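Local coordinates for molybdopterin biosynthesis protein MoaB (Sulfolobus tokodaii, PDB 3IWT) that probably takes part in molybdenum cofactor biosynthesis, as a member of the MogA/MoaB family that is expected to bind molybdopterin or its precursor, at residues T25-K30 with V38-D43; I44-L49 with I57-V62; N17-T22 with T74-I79; D64-I69 with V100-K105. All blocks are in the same frame, centred on the assembly; numbering follows the deposited sequence.

Interaction 1: residues T25-K30 with V38-D43; sequences TSRYEK and VDESGD
Arg27 carries this contact almost alone, reaching from helix 25-32 to the chain just before and at the start of helix 40-51. Its first hydrogen bond goes to the backbone: NE donates to Val38 O over 2.9 Å, nearly straight at 160°, with the acceptor lying in the guanidinium plane. The Arg27 side chain gets there because it runs extended from CG to NE, so that the guanidinium arrives with its edge against Val38 and the beginning of the helix.

The second interaction is charged. Arg27 NH2 meets Glu40 OE1 at 3.1 Å on the syn side of the carboxylate, a one-pronged salt bridge rather than a paired one, since the two planes stand 78° apart. A bend at chi2 (90°) folds the Glu40 carboxylate back toward the arginine.

A water bridges the same groups. It donates to Val38 O at 2.9 Å and to Glu40 OE2 at 2.6 Å, and takes a weak bond from Arg27 NH2. The Glu40 bonds belong to one of two conformers, so this grip is probably partial.

Asp39 next door serves the helix instead: as N-cap its OD1 accepts from Gly42 N at 2.9 Å, while OD2 is held by Tyr59 and Thr22.

Val38 O is thus gripped by two donors, and Glu40 OE1 only 3.2 Å from Val38 O would probably be an unfavourable neighbour without the positive guanidinium.

Interaction 2: residues I44-L49 with I57-V62; sequences IIKQLL and IGYSLV
One face of the Tyr59 ring is taken by the ammonium group of Lys46, which sits over the ring centre and 3.4 Å above its plane. At the far end of the ring, Tyr59 OH is hydrogen-bonded to Asp39 OD2, of the residue that caps helix 40-51, so the ring is fixed there as well as covered on this face. The contact is a cation-pi interaction: Lys46 NZ lies 3.5 Å from the centroid of the Tyr59 ring and 13° off the ring normal. The carbon before it shares in the touch, with Lys46 CE 3.6 Å from Tyr59 CD1.

Beyond CG the lysine is fully extended, and it spans the distance from the helix to the strand, meeting the tyrosine side chain at about a right angle. A chi1 of 167°, with CG anti to the backbone N, swings the ring out from the strand, and a chi2 of 74° turns its face to the lysine. An alanine at Tyr59 would take away the aromatic face and the hydroxyl together, and would probably leave the Lys46 ammonium without its partner and Asp39 without one of its bonds.

Neither residue is fully buried, so this is a surface contact between helix 40-51 and strand 55-62, one of the two outermost strands of the sheet within this chain. Strands 17-23 and 55-62 are parallel neighbours and helix 40-51 lies in the connection between them, a beta-alpha-beta crossover of the MogA/MoaB alpha/beta fold.

Interaction 3: residues N17-T22 with T74-I79; sequences NFYVIT and TDALSI
Tyr19 rises from strand 17-23 to meet the methyl of Ala76 near the end of helix 66-77. Already at the root of the side chain, Tyr19 CB is 4.0 Å from Ala76 CB. The next atom out makes the closest approach, Tyr19 CG to Ala76 CB at 3.5 Å. Further along, CD1 and CD2 both stay near the same methyl, which lies over the middle of the ring, 3.4 Å above its plane and 12° off the normal: a CH-pi contact on the face. At the CE1 corner a second partner joins, Ile79 CD1, 3.8 Å from Tyr19 CE1. It lies oblique to the ring, neither over the face nor at the edge, though the two side chains cross at about a right angle. CE2 and CZ keep to the methyl, Tyr19 CZ at 4.0 Å from Ala76 CB. The ring is carried up to the helix by a chi1 of -165°, CG opposite the backbone N.

Ile79 follows the helix, where the chain turns: Thr74 O accepts from Ser78 N at 3.0 Å. A serine in place of Tyr19 would remove the ring, and is likely to leave Ala76 and the end of Ile79 facing a gap between strand and helix.

No hydrogen bond crosses here, and both Tyr19 and Ala76 are buried. Thr74 and Leu77 also pack on a second subunit, so the helix is covered by both the sheet and a neighbouring chain. Helix 66-77 connects parallel strands 55-62 and 84-88, which flank 17-23, and this beta-alpha-beta crossover passes over the inner strand that carries Tyr19.

Interaction 4: residues D64-I69 with V100-K105; sequences DDKIKI and VETIRK
Ile69 is the centre of the tight part: its CG2 methyl touches Thr102 CG2 and Ile103 CD1, each at 3.9 Å. Ile103 bends at chi2 (-61°), which brings CD1 round to that methyl. Thr102 CG2 also rests 3.9 Å from Lys66 O, while Thr102 OG1 bonds back to Ile98 O, in the loop just before its helix.

The looser side is Lys66, whose nearest side-chain approach is CG to Thr102 CG2 at 4.2 Å. From there its extended chain runs on to another subunit: NZ makes a salt bridge to Asp108 and a hydrogen bond to Leu106 O, both of the second subunit. Asp65 caps the helix, OD2 accepting from Lys68 N at 3.0 Å, and its OD1 binds a PEG molecule, probably from the crystallisation liquor.

No hydrogen bond joins the two segments. Ile69 also packs on Ile23 of strand 17-23 and Ile103 on Leu70 and Phe73, so helix 99-103 lies against helix 66-77, which in turn leans on the sheet.

How the interactions relate
Interactions 3 and 4 are buried and apolar, and both use helix 66-77: one packs its C-terminal end on strand 17-23, the other sets its first turn against helix 99-103. Each also borders a second subunit. Interactions 1 and 2 are more exposed, share helix 40-51, and depend on charge, a salt bridge with a water in the first and a cation-pi contact in the second. Asp39 links interaction 1 to interactions 2 and 3. Strands 55-62 and 17-23, from interactions 2 and 3, are neighbours in the same sheet.

Interaction 1: residues T25-K30 with V38-D43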
loop_
_atom_site.group_PDB
_atom_site.type_symbol
_atom_site.label_atom_id
_atom_site.label_comp_id
_atom_site.label_asym_id
_atom_site.label_seq_id
_atom_site.Cartn_x
_atom_site.Cartn_y
_atom_site.Cartn_z
ATOM N N THR A 25 -0.508 -29.222 -6.307
ATOM C CA THR A 25 -0.172 -29.508 -7.704
ATOM C C THR A 25 -0.043 -31.023 -7.928
ATOM O O THR A 25 -0.627 -31.554 -8.873
ATOM C CB THR A 25 1.101 -28.755 -8.130
ATOM O OG1 THR A 25 0.862 -27.343 -8.032
ATOM C CG2 THR A 25 1.505 -29.086 -9.572
ATOM N N SER A 26 0.663 -31.718 -7.035
ATOM C CA SER A 26 0.857 -33.179 -7.186
ATOM C C SER A 26 -0.484 -33.902 -7.254
ATOM O O SER A 26 -0.714 -34.694 -8.164
ATOM C CB SER A 26 1.717 -33.757 -6.070
ATOM O OG SER A 26 1.166 -33.520 -4.784
ATOM N N ARG A 27 -1.380 -33.591 -6.318
ATOM C CA ARG A 27 -2.691 -34.222 -6.289
ATOM C C ARG A 27 -3.542 -33.836 -7.505
ATOM O O ARG A 27 -4.230 -34.689 -8.073
ATOM C CB ARG A 27 -3.400 -33.935 -4.964
ATOM C CG ARG A 27 -2.675 -34.560 -3.778
ATOM C CD ARG A 27 -3.296 -34.200 -2.444
ATOM N NE ARG A 27 -2.553 -34.762 -1.318
ATOM C CZ ARG A 27 -1.415 -34.271 -0.837
ATOM N NH1 ARG A 27 -0.868 -33.179 -1.337
ATOM N NH2 ARG A 27 -0.827 -34.861 0.182
ATOM N N TYR A 28 -3.467 -32.572 -7.921
ATOM C CA TYR A 28 -4.222 -32.128 -9.090
ATOM C C TYR A 28 -3.781 -32.878 -10.347
ATOM O O TYR A 28 -4.614 -33.315 -11.128
ATOM C CB TYR A 28 -4.075 -30.623 -9.301
ATOM C CG TYR A 28 -4.817 -30.082 -10.505
ATOM C CD1 TYR A 28 -6.193 -29.896 -10.468
ATOM C CD2 TYR A 28 -4.142 -29.752 -11.675
ATOM C CE1 TYR A 28 -6.877 -29.373 -11.559
ATOM C CE2 TYR A 28 -4.821 -29.242 -12.781
ATOM C CZ TYR A 28 -6.188 -29.058 -12.714
ATOM O OH TYR A 28 -6.881 -28.564 -13.801
ATOM N N GLU A 29 -2.477 -33.039 -10.527
ATOM C CA GLU A 29 -1.955 -33.732 -11.704
ATOM C C GLU A 29 -2.413 -35.198 -11.745
ATOM O O GLU A 29 -2.716 -35.723 -12.818
ATOM C CB GLU A 29 -0.427 -33.640 -11.761
ATOM C CG GLU A 29 0.127 -32.209 -11.862
ATOM C CD GLU A 29 -0.080 -31.542 -13.216
ATOM O OE1 GLU A 29 -0.805 -32.083 -14.080
ATOM O OE2 GLU A 29 0.500 -30.452 -13.409
ATOM N N LYS A 30 -2.493 -35.852 -10.583
ATOM C CA LYS A 30 -3.039 -37.227 -10.495
ATOM C C LYS A 30 -4.527 -37.282 -10.845
ATOM O O LYS A 30 -4.972 -38.210 -11.522
ATOM C CB LYS A 30 -2.861 -37.802 -9.092
ATOM C CG LYS A 30 -1.439 -38.128 -8.705
ATOM C CD LYS A 30 -1.399 -38.617 -7.262
ATOM C CE LYS A 30 0.016 -38.634 -6.677
ATOM N NZ LYS A 30 0.639 -39.990 -6.758
ATOM N N VAL A 38 -4.784 -39.359 -2.234
ATOM C CA VAL A 38 -5.195 -39.231 -0.839
ATOM C C VAL A 38 -4.981 -37.764 -0.452
ATOM O O VAL A 38 -3.892 -37.223 -0.635
ATOM C CB VAL A 38 -4.396 -40.179 0.081
ATOM C CG1 VAL A 38 -4.685 -39.903 1.570
ATOM C CG2 VAL A 38 -4.695 -41.644 -0.292
ATOM N N ASP A 39 -6.044 -37.137 0.042
ATOM C CA ASP A 39 -6.020 -35.761 0.481
ATOM C C ASP A 39 -6.211 -35.753 1.979
ATOM O O ASP A 39 -7.313 -35.523 2.466
ATOM C CB ASP A 39 -7.133 -34.970 -0.225
ATOM C CG ASP A 39 -7.233 -33.542 0.259
ATOM O OD1 ASP A 39 -6.314 -33.081 0.961
ATOM O OD2 ASP A 39 -8.237 -32.888 -0.071
ATOM N N GLU A 40 -5.129 -36.007 2.705
ATOM C CA GLU A 40 -5.176 -36.164 4.149
ATOM C C GLU A 40 -5.712 -34.889 4.820
ATOM O O GLU A 40 -6.574 -34.935 5.688
ATOM C CB GLU A 40 -3.771 -36.493 4.678
ATOM C CG GLU A 40 -3.149 -37.806 4.123
ATOM C CD GLU A 40 -2.323 -37.622 2.834
ATOM O OE1 GLU A 40 -2.459 -36.594 2.148
ATOM O OE2 GLU A 40 -1.529 -38.534 2.505
ATOM N N SER A 41 -5.176 -33.744 4.408
ATOM C CA SER A 41 -5.573 -32.473 5.009
ATOM C C SER A 41 -7.030 -32.111 4.741
ATOM O O SER A 41 -7.727 -31.672 5.644
ATOM C CB SER A 41 -4.688 -31.346 4.505
ATOM O OG SER A 41 -3.394 -31.507 5.058
ATOM N N GLY A 42 -7.478 -32.267 3.503
ATOM C CA GLY A 42 -8.890 -31.996 3.170
ATOM C C GLY A 42 -9.809 -32.915 3.956
ATOM O O GLY A 42 -10.862 -32.492 4.446
ATOM N N ASP A 43 -9.412 -34.182 4.052
ATOM C CA ASP A 43 -10.166 -35.204 4.797
ATOM C C ASP A 43 -10.300 -34.861 6.272
ATOM O O ASP A 43 -11.375 -34.987 6.837
ATOM C CB ASP A 43 -9.503 -36.580 4.645
ATOM C CG ASP A 43 -9.730 -37.192 3.263
ATOM O OD1 ASP A 43 -10.422 -36.579 2.425
ATOM O OD2 ASP A 43 -9.193 -38.281 3.003
HETATM O O HOH W 1 -1.190 -38.261 -0.108
#

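Interaction 2: residues I44-L49 with I57-V62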
loop_
_atom_site.group_PDB
_atom_site.type_symbol
_atom_site.label_atom_id
_atom_site.label_comp_id
_atom_site.label_asym_id
_atom_site.label_seq_id
_atom_site.Cartn_x
_atom_site.Cartn_y
_atom_site.Cartn_z
ATOM N N ILE A 44 -9.214 -34.402 6.879
ATOM C CA ILE A 44 -9.225 -33.960 8.281
ATOM C C ILE A 44 -10.192 -32.792 8.503
ATOM O O ILE A 44 -10.939 -32.785 9.475
ATOM C CB ILE A 44 -7.780 -33.566 8.772
ATOM C CG1 ILE A 44 -6.959 -34.811 9.080
ATOM C CG2 ILE A 44 -7.821 -32.686 10.033
ATOM C CD1 ILE A 44 -5.460 -34.540 9.271
ATOM N N ILE A 45 -10.177 -31.815 7.594
ATOM C CA ILE A 45 -11.045 -30.649 7.692
ATOM C C ILE A 45 -12.509 -31.091 7.629
ATOM O O ILE A 45 -13.302 -30.718 8.483
ATOM C CB ILE A 45 -10.739 -29.627 6.578
ATOM C CG1 ILE A 45 -9.335 -29.030 6.779
ATOM C CG2 ILE A 45 -11.818 -28.525 6.516
ATOM C CD1 ILE A 45 -8.851 -28.151 5.603
ATOM N N LYS A 46 -12.845 -31.925 6.655
ATOM C CA LYS A 46 -14.215 -32.425 6.511
ATOM C C LYS A 46 -14.695 -33.186 7.744
ATOM O O LYS A 46 -15.774 -32.898 8.276
ATOM C CB LYS A 46 -14.315 -33.315 5.277
ATOM C CG LYS A 46 -14.128 -32.581 3.960
ATOM C CD LYS A 46 -13.842 -33.562 2.836
ATOM C CE LYS A 46 -13.734 -32.832 1.505
ATOM N NZ LYS A 46 -13.508 -33.777 0.374
ATOM N N GLN A 47 -13.862 -34.131 8.187
ATOM C CA GLN A 47 -14.128 -35.018 9.332
ATOM C C GLN A 47 -14.412 -34.180 10.598
ATOM O O GLN A 47 -15.421 -34.395 11.285
ATOM C CB GLN A 47 -12.868 -35.870 9.573
ATOM C CG GLN A 47 -13.024 -37.380 9.639
ATOM C CD GLN A 47 -11.873 -38.018 10.418
ATOM O OE1 GLN A 47 -10.702 -37.849 10.062
ATOM N NE2 GLN A 47 -12.197 -38.709 11.502
ATOM N N LEU A 48 -13.509 -33.227 10.890
ATOM C CA LEU A 48 -13.617 -32.403 12.100
ATOM C C LEU A 48 -14.795 -31.458 12.025
ATOM O O LEU A 48 -15.493 -31.250 13.016
ATOM C CB LEU A 48 -12.330 -31.596 12.380
ATOM C CG LEU A 48 -11.129 -32.336 12.992
ATOM C CD1 LEU A 48 -9.894 -31.433 13.032
ATOM C CD2 LEU A 48 -11.474 -32.879 14.371
ATOM N N LEU A 49 -14.995 -30.840 10.850
ATOM C CA LEU A 49 -16.124 -29.934 10.648
ATOM C C LEU A 49 -17.453 -30.649 10.830
ATOM O O LEU A 49 -18.340 -30.153 11.541
ATOM C CB LEU A 49 -16.129 -29.292 9.259
ATOM C CG LEU A 49 -15.129 -28.161 9.024
ATOM C CD1 LEU A 49 -15.164 -27.811 7.529
ATOM C CD2 LEU A 49 -15.389 -26.917 9.917
ATOM N N ILE A 57 -20.664 -28.353 2.041
ATOM C CA ILE A 57 -21.513 -28.249 0.889
ATOM C C ILE A 57 -20.776 -28.193 -0.434
ATOM O O ILE A 57 -21.407 -28.222 -1.470
ATOM C CB ILE A 57 -22.606 -27.174 1.043
ATOM C CG1 ILE A 57 -22.037 -25.774 1.175
ATOM C CG2 ILE A 57 -23.549 -27.574 2.223
ATOM C CD1 ILE A 57 -23.129 -24.738 0.895
ATOM N N GLY A 58 -19.445 -28.167 -0.410
ATOM C CA GLY A 58 -18.694 -28.342 -1.632
ATOM C C GLY A 58 -17.216 -28.524 -1.397
ATOM O O GLY A 58 -16.723 -28.296 -0.286
ATOM N N TYR A 59 -16.527 -28.966 -2.443
ATOM C CA TYR A 59 -15.087 -29.263 -2.376
ATOM C C TYR A 59 -14.473 -29.137 -3.750
ATOM O O TYR A 59 -15.108 -29.486 -4.751
ATOM C CB TYR A 59 -14.871 -30.687 -1.854
ATOM C CG TYR A 59 -13.450 -31.243 -2.013
ATOM C CD1 TYR A 59 -12.404 -30.810 -1.193
ATOM C CD2 TYR A 59 -13.175 -32.249 -2.946
ATOM C CE1 TYR A 59 -11.110 -31.320 -1.329
ATOM C CE2 TYR A 59 -11.880 -32.781 -3.080
ATOM C CZ TYR A 59 -10.855 -32.310 -2.274
ATOM O OH TYR A 59 -9.588 -32.859 -2.413
ATOM N N SER A 60 -13.247 -28.634 -3.811
ATOM C CA SER A 60 -12.518 -28.601 -5.060
ATOM C C SER A 60 -11.025 -28.791 -4.826
ATOM O O SER A 60 -10.511 -28.536 -3.722
ATOM C CB SER A 60 -12.789 -27.297 -5.811
ATOM O OG SER A 60 -12.356 -26.184 -5.060
ATOM N N LEU A 61 -10.344 -29.265 -5.861
ATOM C CA LEU A 61 -8.918 -29.502 -5.816
ATOM C C LEU A 61 -8.298 -28.791 -6.995
ATOM O O LEU A 61 -8.739 -28.967 -8.129
ATOM C CB LEU A 61 -8.629 -31.003 -5.855
ATOM C CG LEU A 61 -7.196 -31.474 -6.139
ATOM C CD1 LEU A 61 -6.280 -31.011 -5.059
ATOM C CD2 LEU A 61 -7.134 -32.999 -6.311
ATOM N N VAL A 62 -7.298 -27.962 -6.711
ATOM C CA VAL A 62 -6.628 -27.136 -7.722
ATOM C C VAL A 62 -5.113 -27.173 -7.487
ATOM O O VAL A 62 -4.674 -27.434 -6.361
ATOM C CB VAL A 62 -7.165 -25.678 -7.720
ATOM C CG1 VAL A 62 -8.645 -25.638 -8.214
ATOM C CG2 VAL A 62 -7.006 -24.996 -6.350
#

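Interaction 3: residues N17-T22 with T74-I79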
loop_
_atom_site.group_PDB
_atom_site.type_symbol
_atom_site.label_atom_id
_atom_site.label_comp_id
_atom_site.label_asym_id
_atom_site.label_seq_id
_atom_site.Cartn_x
_atom_site.Cartn_y
_atom_site.Cartn_z
ATOM N N ASN A 17 -22.363 -23.917 7.051
ATOM C CA ASN A 17 -22.015 -24.554 5.771
ATOM C C ASN A 17 -20.600 -24.167 5.302
ATOM O O ASN A 17 -20.267 -22.972 5.146
ATOM C CB ASN A 17 -23.009 -24.154 4.693
ATOM C CG ASN A 17 -24.442 -24.579 4.988
ATOM O OD1 ASN A 17 -25.384 -23.849 4.666
ATOM N ND2 ASN A 17 -24.618 -25.753 5.519
ATOM N N PHE A 18 -19.777 -25.175 5.049
ATOM C CA PHE A 18 -18.361 -24.980 4.714
ATOM C C PHE A 18 -18.090 -25.485 3.307
ATOM O O PHE A 18 -18.669 -26.490 2.881
ATOM C CB PHE A 18 -17.467 -25.743 5.695
ATOM C CG PHE A 18 -17.390 -25.126 7.061
ATOM C CD1 PHE A 18 -18.453 -25.221 7.923
ATOM C CD2 PHE A 18 -16.249 -24.418 7.463
ATOM C CE1 PHE A 18 -18.406 -24.673 9.190
ATOM C CE2 PHE A 18 -16.182 -23.858 8.747
ATOM C CZ PHE A 18 -17.281 -23.967 9.596
ATOM N N TYR A 19 -17.203 -24.783 2.596
ATOM C CA TYR A 19 -16.671 -25.236 1.324
ATOM C C TYR A 19 -15.161 -25.433 1.493
ATOM O O TYR A 19 -14.462 -24.544 2.002
ATOM C CB TYR A 19 -16.938 -24.184 0.250
ATOM C CG TYR A 19 -16.762 -24.652 -1.166
ATOM C CD1 TYR A 19 -17.864 -24.780 -2.005
ATOM C CD2 TYR A 19 -15.507 -24.935 -1.677
ATOM C CE1 TYR A 19 -17.719 -25.158 -3.329
ATOM C CE2 TYR A 19 -15.349 -25.356 -2.976
ATOM C CZ TYR A 19 -16.462 -25.457 -3.804
ATOM O OH TYR A 19 -16.307 -25.827 -5.109
ATOM N N VAL A 20 -14.659 -26.583 1.046
ATOM C CA VAL A 20 -13.267 -26.958 1.311
ATOM C C VAL A 20 -12.479 -26.950 0.000
ATOM O O VAL A 20 -12.904 -27.561 -0.976
ATOM C CB VAL A 20 -13.145 -28.343 1.986
ATOM C CG1 VAL A 20 -11.676 -28.707 2.271
ATOM C CG2 VAL A 20 -13.947 -28.377 3.290
ATOM N N ILE A 21 -11.325 -26.294 -0.003
ATOM C CA ILE A 21 -10.504 -26.216 -1.217
ATOM C C ILE A 21 -9.102 -26.743 -0.946
ATOM O O ILE A 21 -8.391 -26.249 -0.055
ATOM C CB ILE A 21 -10.426 -24.780 -1.776
ATOM C CG1 ILE A 21 -11.819 -24.203 -2.043
ATOM C CG2 ILE A 21 -9.542 -24.719 -3.064
ATOM C CD1 ILE A 21 -11.790 -22.712 -2.452
ATOM N N THR A 22 -8.680 -27.741 -1.704
ATOM C CA THR A 22 -7.325 -28.272 -1.531
ATOM C C THR A 22 -6.461 -27.718 -2.645
ATOM O O THR A 22 -6.821 -27.822 -3.803
ATOM C CB THR A 22 -7.324 -29.818 -1.500
ATOM O OG1 THR A 22 -8.013 -30.236 -0.325
ATOM C CG2 THR A 22 -5.886 -30.379 -1.498
ATOM N N THR A 74 -13.922 -18.151 -6.291
ATOM C CA THR A 74 -15.127 -17.468 -6.802
ATOM C C THR A 74 -16.306 -18.423 -6.980
ATOM O O THR A 74 -17.451 -18.044 -6.713
ATOM C CB THR A 74 -14.851 -16.632 -8.098
ATOM O OG1 THR A 74 -14.335 -17.470 -9.147
ATOM C CG2 THR A 74 -13.890 -15.534 -7.782
ATOM N N ASP A 75 -16.034 -19.646 -7.428
ATOM C CA ASP A 75 -17.048 -20.672 -7.498
ATOM C C ASP A 75 -17.693 -20.903 -6.121
ATOM O O ASP A 75 -18.911 -21.049 -6.028
ATOM C CB ASP A 75 -16.474 -22.004 -8.034
ATOM C CG ASP A 75 -16.325 -22.031 -9.576
ATOM O OD1 ASP A 75 -16.718 -21.075 -10.253
ATOM O OD2 ASP A 75 -15.771 -23.032 -10.090
ATOM N N ALA A 76 -16.889 -20.917 -5.065
ATOM C CA ALA A 76 -17.393 -21.151 -3.702
ATOM C C ALA A 76 -18.128 -19.914 -3.160
ATOM O O ALA A 76 -19.209 -20.016 -2.558
ATOM C CB ALA A 76 -16.246 -21.576 -2.770
ATOM N N LEU A 77 -17.558 -18.742 -3.413
ATOM C CA LEU A 77 -18.144 -17.471 -2.994
ATOM C C LEU A 77 -19.495 -17.222 -3.636
ATOM O O LEU A 77 -20.321 -16.549 -3.052
ATOM C CB LEU A 77 -17.196 -16.313 -3.324
ATOM C CG LEU A 77 -15.920 -16.235 -2.499
ATOM C CD1 LEU A 77 -14.921 -15.273 -3.186
ATOM C CD2 LEU A 77 -16.259 -15.782 -1.110
ATOM N N SER A 78 -19.712 -17.802 -4.815
ATOM C CA SER A 78 -20.939 -17.597 -5.584
ATOM C C SER A 78 -22.105 -18.465 -5.164
ATOM O O SER A 78 -23.205 -18.336 -5.717
ATOM C CB SER A 78 -20.663 -17.796 -7.072
ATOM O OG SER A 78 -19.722 -16.839 -7.470
ATOM N N ILE A 79 -21.876 -19.361 -4.211
ATOM C CA ILE A 79 -22.927 -20.211 -3.657
ATOM C C ILE A 79 -23.452 -19.527 -2.401
ATOM O O ILE A 79 -22.734 -19.420 -1.398
ATOM C CB ILE A 79 -22.382 -21.596 -3.310
ATOM C CG1 ILE A 79 -21.845 -22.277 -4.582
ATOM C CG2 ILE A 79 -23.478 -22.486 -2.619
ATOM C CD1 ILE A 79 -20.940 -23.492 -4.311
#

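Interaction 4: residues D64-I69 with V100-K105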
loop_
_atom_site.group_PDB
_atom_site.type_symbol
_atom_site.label_atom_id
_atom_site.label_comp_id
_atom_site.label_asym_id
_atom_site.label_seq_id
_atom_site.Cartn_x
_atom_site.Cartn_y
_atom_site.Cartn_z
ATOM N N ASP A 64 -1.147 -25.124 -7.777
ATOM C CA ASP A 64 -0.592 -23.795 -7.479
ATOM C C ASP A 64 -0.586 -22.900 -8.724
ATOM O O ASP A 64 0.467 -22.542 -9.255
ATOM C CB ASP A 64 0.856 -23.899 -6.960
ATOM C CG ASP A 64 0.970 -24.643 -5.652
ATOM O OD1 ASP A 64 0.110 -24.470 -4.765
ATOM O OD2 ASP A 64 1.966 -25.384 -5.508
ATOM N N ASP A 65 -1.771 -22.511 -9.165
ATOM C CA ASP A 65 -1.932 -21.705 -10.374
ATOM C C ASP A 65 -2.911 -20.608 -10.026
ATOM O O ASP A 65 -4.002 -20.908 -9.506
ATOM C CB ASP A 65 -2.464 -22.555 -11.521
ATOM C CG ASP A 65 -2.788 -21.719 -12.758
ATOM O OD1 ASP A 65 -1.874 -21.379 -13.499
ATOM O OD2 ASP A 65 -3.951 -21.366 -12.970
ATOM N N LYS A 66 -2.515 -19.356 -10.283
ATOM C CA LYS A 66 -3.272 -18.179 -9.833
ATOM C C LYS A 66 -4.720 -18.232 -10.320
ATOM O O LYS A 66 -5.649 -18.088 -9.541
ATOM C CB LYS A 66 -2.570 -16.885 -10.295
ATOM C CG LYS A 66 -3.348 -15.600 -10.033
ATOM C CD LYS A 66 -2.543 -14.321 -10.257
ATOM C CE LYS A 66 -3.437 -13.084 -10.060
ATOM N NZ LYS A 66 -2.678 -11.797 -10.128
ATOM N N ILE A 67 -4.897 -18.415 -11.624
ATOM C CA ILE A 67 -6.233 -18.414 -12.234
ATOM C C ILE A 67 -7.090 -19.543 -11.700
ATOM O O ILE A 67 -8.263 -19.340 -11.386
ATOM C CB ILE A 67 -6.182 -18.505 -13.783
ATOM C CG1 ILE A 67 -5.464 -17.294 -14.382
ATOM C CG2 ILE A 67 -7.593 -18.595 -14.370
ATOM C CD1 ILE A 67 -6.127 -15.996 -14.091
ATOM N N LYS A 68 -6.516 -20.742 -11.597
ATOM C CA LYS A 68 -7.253 -21.885 -11.063
ATOM C C LYS A 68 -7.666 -21.711 -9.602
ATOM O O LYS A 68 -8.739 -22.138 -9.201
ATOM C CB LYS A 68 -6.478 -23.188 -11.279
ATOM C CG LYS A 68 -6.444 -23.622 -12.759
ATOM C CD LYS A 68 -5.680 -24.907 -12.902
ATOM C CE LYS A 68 -5.969 -25.638 -14.170
ATOM N NZ LYS A 68 -5.757 -24.876 -15.375
ATOM N N ILE A 69 -6.817 -21.049 -8.822
ATOM C CA ILE A 69 -7.097 -20.798 -7.418
ATOM C C ILE A 69 -8.195 -19.737 -7.304
ATOM O O ILE A 69 -9.165 -19.919 -6.557
ATOM C CB ILE A 69 -5.821 -20.339 -6.667
ATOM C CG1 ILE A 69 -4.859 -21.511 -6.420
ATOM C CG2 ILE A 69 -6.180 -19.666 -5.337
ATOM C CD1 ILE A 69 -3.457 -21.021 -5.916
ATOM N N VAL A 100 -1.812 -17.144 -0.529
ATOM C CA VAL A 100 -2.023 -15.905 0.243
ATOM C C VAL A 100 -1.943 -14.668 -0.647
ATOM O O VAL A 100 -2.761 -13.773 -0.553
ATOM C CB VAL A 100 -1.042 -15.803 1.450
ATOM C CG1 VAL A 100 -1.224 -14.484 2.190
ATOM C CG2 VAL A 100 -1.281 -17.007 2.403
ATOM N N GLU A 101 -0.973 -14.658 -1.539
ATOM C CA GLU A 101 -0.762 -13.554 -2.436
ATOM C C GLU A 101 -1.897 -13.455 -3.454
ATOM O O GLU A 101 -2.201 -12.375 -3.971
ATOM C CB GLU A 101 0.554 -13.742 -3.176
ATOM C CG GLU A 101 1.793 -13.668 -2.294
ATOM C CD GLU A 101 1.937 -14.828 -1.313
ATOM O OE1 GLU A 101 1.595 -16.012 -1.644
ATOM O OE2 GLU A 101 2.402 -14.531 -0.180
ATOM N N THR A 102 -2.524 -14.587 -3.761
ATOM C CA THR A 102 -3.635 -14.618 -4.681
ATOM C C THR A 102 -4.955 -14.170 -4.001
ATOM O O THR A 102 -5.700 -13.357 -4.559
ATOM C CB THR A 102 -3.795 -16.029 -5.299
ATOM O OG1 THR A 102 -2.590 -16.366 -5.989
ATOM C CG2 THR A 102 -4.984 -16.079 -6.247
ATOM N N ILE A 103 -5.257 -14.712 -2.821
ATOM C CA ILE A 103 -6.579 -14.527 -2.222
ATOM C C ILE A 103 -6.697 -13.391 -1.221
ATOM O O ILE A 103 -7.751 -12.751 -1.117
ATOM C CB ILE A 103 -7.086 -15.872 -1.609
ATOM C CG1 ILE A 103 -7.170 -16.924 -2.723
ATOM C CG2 ILE A 103 -8.418 -15.709 -0.843
ATOM C CD1 ILE A 103 -8.125 -16.609 -3.878
ATOM N N ARG A 104 -5.626 -13.131 -0.467
ATOM C CA ARG A 104 -5.707 -12.186 0.635
ATOM C C ARG A 104 -6.118 -10.818 0.154
ATOM O O ARG A 104 -6.821 -10.091 0.852
ATOM C CB ARG A 104 -4.369 -12.137 1.430
ATOM C CG ARG A 104 -4.422 -11.275 2.673
ATOM C CD ARG A 104 -3.189 -11.522 3.532
ATOM N NE ARG A 104 -2.011 -11.158 2.781
ATOM C CZ ARG A 104 -0.768 -11.361 3.238
ATOM N NH1 ARG A 104 -0.577 -11.915 4.408
ATOM N NH2 ARG A 104 0.259 -10.998 2.513
ATOM N N LYS A 105 -5.739 -10.497 -1.078
ATOM C CA LYS A 105 -6.060 -9.245 -1.704
ATOM C C LYS A 105 -7.551 -9.022 -1.885
ATOM O O LYS A 105 -7.998 -7.857 -1.917
ATOM C CB LYS A 105 -5.399 -9.153 -3.109
ATOM C CG LYS A 105 -4.027 -8.650 -3.052
ATOM C CD LYS A 105 -3.402 -8.525 -4.422
ATOM C CE LYS A 105 -2.116 -9.367 -4.522
ATOM N NZ LYS A 105 -2.025 -9.969 -5.941
#